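Local coordinates for protein kappa-carrageenase (Zobellia galactanivorans, PDB 5OCR) that probably hydrolyses kappa-carrageenan, a sulfated galactan of red algae, through the beta-jellyroll catalytic module of glycoside hydrolase family 16 that this chain contains, at residues Gly240-Phe245 with Asn251-Ile256. Residues are numbered along the deposited sequence; the frame is centred on the assembly and turned at random.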
ATOM      1  N   GLY A 240       0.400  -4.772  -5.528  1.00 18.26           N
ATOM      2  CA  GLY A 240       0.950  -5.995  -4.970  1.00 19.23           C
ATOM      3  C   GLY A 240       0.386  -7.225  -5.629  1.00 19.41           C
ATOM      4  O   GLY A 240      -0.661  -7.138  -6.310  1.00 20.21           O
ATOM      5  N   LEU A 241       1.123  -8.351  -5.589  1.00 19.30           N
ATOM      6  CA  LEU A 241       0.604  -9.632  -6.054  1.00 19.77           C
ATOM      7  C   LEU A 241       0.010 -10.419  -4.931  1.00 19.68           C
ATOM      8  O   LEU A 241       0.469 -10.371  -3.759  1.00 20.01           O
ATOM      9  CB  LEU A 241       1.809 -10.414  -6.678  1.00 20.21           C
ATOM     10  CG  LEU A 241       1.508 -11.582  -7.570  1.00 20.77           C
ATOM     11  CD1 LEU A 241       0.764 -11.123  -8.810  1.00 20.43           C
ATOM     12  CD2 LEU A 241       2.825 -12.313  -7.933  1.00 19.82           C
ATOM     13  N   ARG A 242      -1.114 -11.100  -5.218  1.00 20.44           N
ATOM     14  CA  ARG A 242      -1.808 -11.905  -4.227  1.00 21.72           C
ATOM     15  C   ARG A 242      -2.236 -13.256  -4.809  1.00 23.25           C
ATOM     16  O   ARG A 242      -2.037 -13.547  -5.952  1.00 22.77           O
ATOM     17  CB  ARG A 242      -3.124 -11.238  -3.779  1.00 21.28           C
ATOM     18  CG  ARG A 242      -2.848  -9.845  -3.165  1.00 20.87           C
ATOM     19  CD  ARG A 242      -2.202 -10.017  -1.806  1.00 21.19           C
ATOM     20  NE  ARG A 242      -2.085  -8.720  -1.039  1.00 21.05           N
ATOM     21  CZ  ARG A 242      -0.986  -7.941  -1.027  1.00 21.81           C
ATOM     22  NH1 ARG A 242       0.079  -8.248  -1.808  1.00 20.40           N
ATOM     23  NH2 ARG A 242      -0.928  -6.845  -0.258  1.00 20.51           N
ATOM     24  N   LYS A 243      -2.840 -14.043  -3.933  1.00 24.00           N
ATOM     25  CA  LYS A 243      -3.314 -15.361  -4.343  1.00 26.33           C
ATOM     26  C   LYS A 243      -4.332 -15.119  -5.506  1.00 25.45           C
ATOM     27  O   LYS A 243      -5.147 -14.105  -5.453  1.00 23.96           O
ATOM     28  CB  LYS A 243      -3.878 -15.957  -3.114  1.00 30.44           C
ATOM     29  CG  LYS A 243      -5.332 -16.172  -3.093  1.00 38.49           C
ATOM     30  CD  LYS A 243      -5.478 -17.195  -1.965  1.00 43.91           C
ATOM     31  CE  LYS A 243      -6.922 -17.477  -1.620  1.00 48.37           C
ATOM     32  NZ  LYS A 243      -7.430 -18.568  -2.479  1.00 48.23           N
ATOM     33  N   PRO A 244      -4.363 -15.987  -6.549  1.00 25.24           N
ATOM     34  CA  PRO A 244      -3.767 -17.299  -6.640  1.00 26.94           C
ATOM     35  C   PRO A 244      -2.269 -17.290  -7.062  1.00 26.68           C
ATOM     36  O   PRO A 244      -1.708 -18.344  -7.254  1.00 27.20           O
ATOM     37  CB  PRO A 244      -4.645 -18.001  -7.685  1.00 26.98           C
ATOM     38  CG  PRO A 244      -4.963 -16.899  -8.672  1.00 26.75           C
ATOM     39  CD  PRO A 244      -5.094 -15.638  -7.779  1.00 26.56           C
ATOM     40  N   PHE A 245      -1.642 -16.117  -7.183  1.00 24.95           N
ATOM     41  CA  PHE A 245      -0.242 -16.055  -7.647  1.00 26.08           C
ATOM     42  C   PHE A 245       0.770 -16.111  -6.508  1.00 28.13           C
ATOM     43  O   PHE A 245       1.960 -16.129  -6.745  1.00 28.48           O
ATOM     44  CB  PHE A 245      -0.023 -14.765  -8.410  1.00 23.63           C
ATOM     45  CG  PHE A 245      -0.889 -14.637  -9.628  1.00 24.39           C
ATOM     46  CD1 PHE A 245      -0.805 -15.584 -10.669  1.00 24.67           C
ATOM     47  CD2 PHE A 245      -1.806 -13.596  -9.736  1.00 23.63           C
ATOM     48  CE1 PHE A 245      -1.593 -15.431 -11.817  1.00 24.88           C
ATOM     49  CE2 PHE A 245      -2.598 -13.430 -10.890  1.00 24.47           C
ATOM     50  CZ  PHE A 245      -2.479 -14.327 -11.923  1.00 25.45           C
ATOM     51  N   ASN A 251       5.129 -16.250   7.382  1.00 70.02           N
ATOM     52  CA  ASN A 251       4.830 -14.807   7.400  1.00 80.77           C
ATOM     53  C   ASN A 251       5.280 -13.994   6.167  1.00 79.43           C
ATOM     54  O   ASN A 251       5.695 -12.822   6.301  1.00 82.97           O
ATOM     55  CB  ASN A 251       5.259 -14.167   8.733  1.00 85.79           C
ATOM     56  CG  ASN A 251       4.500 -14.749   9.926  1.00 94.50           C
ATOM     57  OD1 ASN A 251       3.519 -14.159  10.418  1.00 96.22           O
ATOM     58  ND2 ASN A 251       4.939 -15.925  10.385  1.00 90.76           N
ATOM     59  N   LYS A 252       5.160 -14.642   4.990  1.00 72.78           N
ATOM     60  CA  LYS A 252       5.497 -14.027   3.700  0.50 66.40           C
ATOM     61  C   LYS A 252       4.808 -14.701   2.504  1.00 61.20           C
ATOM     62  O   LYS A 252       4.566 -15.925   2.479  1.00 59.35           O
ATOM     63  CB  LYS A 252       7.025 -13.924   3.475  0.50 62.35           C
ATOM     64  CG  LYS A 252       7.763 -15.255   3.441  0.50 59.89           C
ATOM     65  CD  LYS A 252       8.986 -15.179   2.545  0.50 57.80           C
ATOM     66  CE  LYS A 252       9.680 -16.527   2.515  0.50 57.54           C
ATOM     67  NZ  LYS A 252       8.681 -17.621   2.652  0.50 54.51           N
ATOM     68  N   ASN A 253       4.451 -13.849   1.539  1.00 58.51           N
ATOM     69  CA  ASN A 253       4.018 -14.274   0.234  1.00 52.26           C
ATOM     70  C   ASN A 253       5.135 -15.156  -0.426  1.00 46.55           C
ATOM     71  O   ASN A 253       6.285 -14.731  -0.519  1.00 49.26           O
ATOM     72  CB  ASN A 253       3.713 -13.034  -0.638  1.00 53.51           C
ATOM     73  CG  ASN A 253       2.491 -12.256  -0.167  1.00 58.93           C
ATOM     74  OD1 ASN A 253       2.024 -12.456   0.938  1.00 62.33           O
ATOM     75  ND2 ASN A 253       1.958 -11.369  -1.030  1.00 51.25           N
ATOM     76  N   ASN A 254       4.804 -16.373  -0.838  1.00 43.32           N
ATOM     77  CA  ASN A 254       5.730 -17.168  -1.672  1.00 40.06           C
ATOM     78  C   ASN A 254       5.204 -17.179  -3.096  1.00 34.12           C
ATOM     79  O   ASN A 254       4.031 -17.497  -3.307  1.00 33.36           O
ATOM     80  CB  ASN A 254       5.837 -18.594  -1.188  1.00 48.29           C
ATOM     81  CG  ASN A 254       6.482 -18.679   0.180  1.00 56.06           C
ATOM     82  OD1 ASN A 254       7.497 -19.356   0.348  1.00 56.07           O
ATOM     83  ND2 ASN A 254       5.920 -17.948   1.160  1.00 57.56           N
ATOM     84  N   ALA A 255       6.047 -16.862  -4.057  1.00 29.28           N
ATOM     85  CA  ALA A 255       5.581 -16.978  -5.458  1.00 30.96           C
ATOM     86  C   ALA A 255       5.048 -18.373  -5.878  1.00 33.12           C
ATOM     87  O   ALA A 255       5.601 -19.384  -5.464  1.00 32.65           O
ATOM     88  CB  ALA A 255       6.649 -16.508  -6.423  1.00 27.22           C
ATOM     89  N   ILE A 256       3.964 -18.420  -6.659  1.00 31.02           N
ATOM     90  CA  ILE A 256       3.454 -19.695  -7.303  1.00 32.22           C
ATOM     91  C   ILE A 256       3.783 -19.594  -8.784  1.00 33.03           C
ATOM     92  O   ILE A 256       3.575 -18.559  -9.409  1.00 30.40           O
ATOM     93  CB  ILE A 256       1.920 -19.825  -7.056  1.00 34.45           C
ATOM     94  CG1 ILE A 256       1.649 -19.770  -5.529  1.00 37.76           C
ATOM     95  CG2 ILE A 256       1.295 -20.997  -7.810  1.00 37.41           C
ATOM     96  CD1 ILE A 256       0.290 -20.253  -5.109  1.00 43.62           C
TER
HETATM   97  O   HOH W   1       3.744 -15.801  -8.732  1.00 23.39           O
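Arg242 and Asn253 cross at an oblique angle, NH1 lying 3.7 Å from ND2, with the guanidinium and amide planes turned almost perpendicular, 83° apart. The two nitrogens, both donors, are not bonded to each other but face the same carbonyl oxygen: Arg242 NH1 donates to Leu241 O over 2.9 Å, the acceptor lying in the guanidinium plane, while Asn253 ND2 stands 3.3 Å from Leu241 O. The arginine returns to this carbonyl because its chain bends at chi2 (-72°), which folds the guanidinium back beside the backbone; NH2 then forms a salt bridge with Glu143 and NE a hydrogen bond with Gln146. Were an alanine to stand here in place of the arginine, the Leu241 carbonyl would lose this donor, and Glu143 would probably be left without its charged mate. At the other end of the contact, Ile256 N donates to Phe245 O over 3.0 Å, and Ile256 CD1 reaches 3.5 Å from Pro244 O. The hairpin of strands 246-249 and 252-255 is thus tied back to the segment following jellyroll strand 233-241, a worked example of one backbone carbonyl, Phe245 O, accepting both an amide and a water that also donates to Ile256 O.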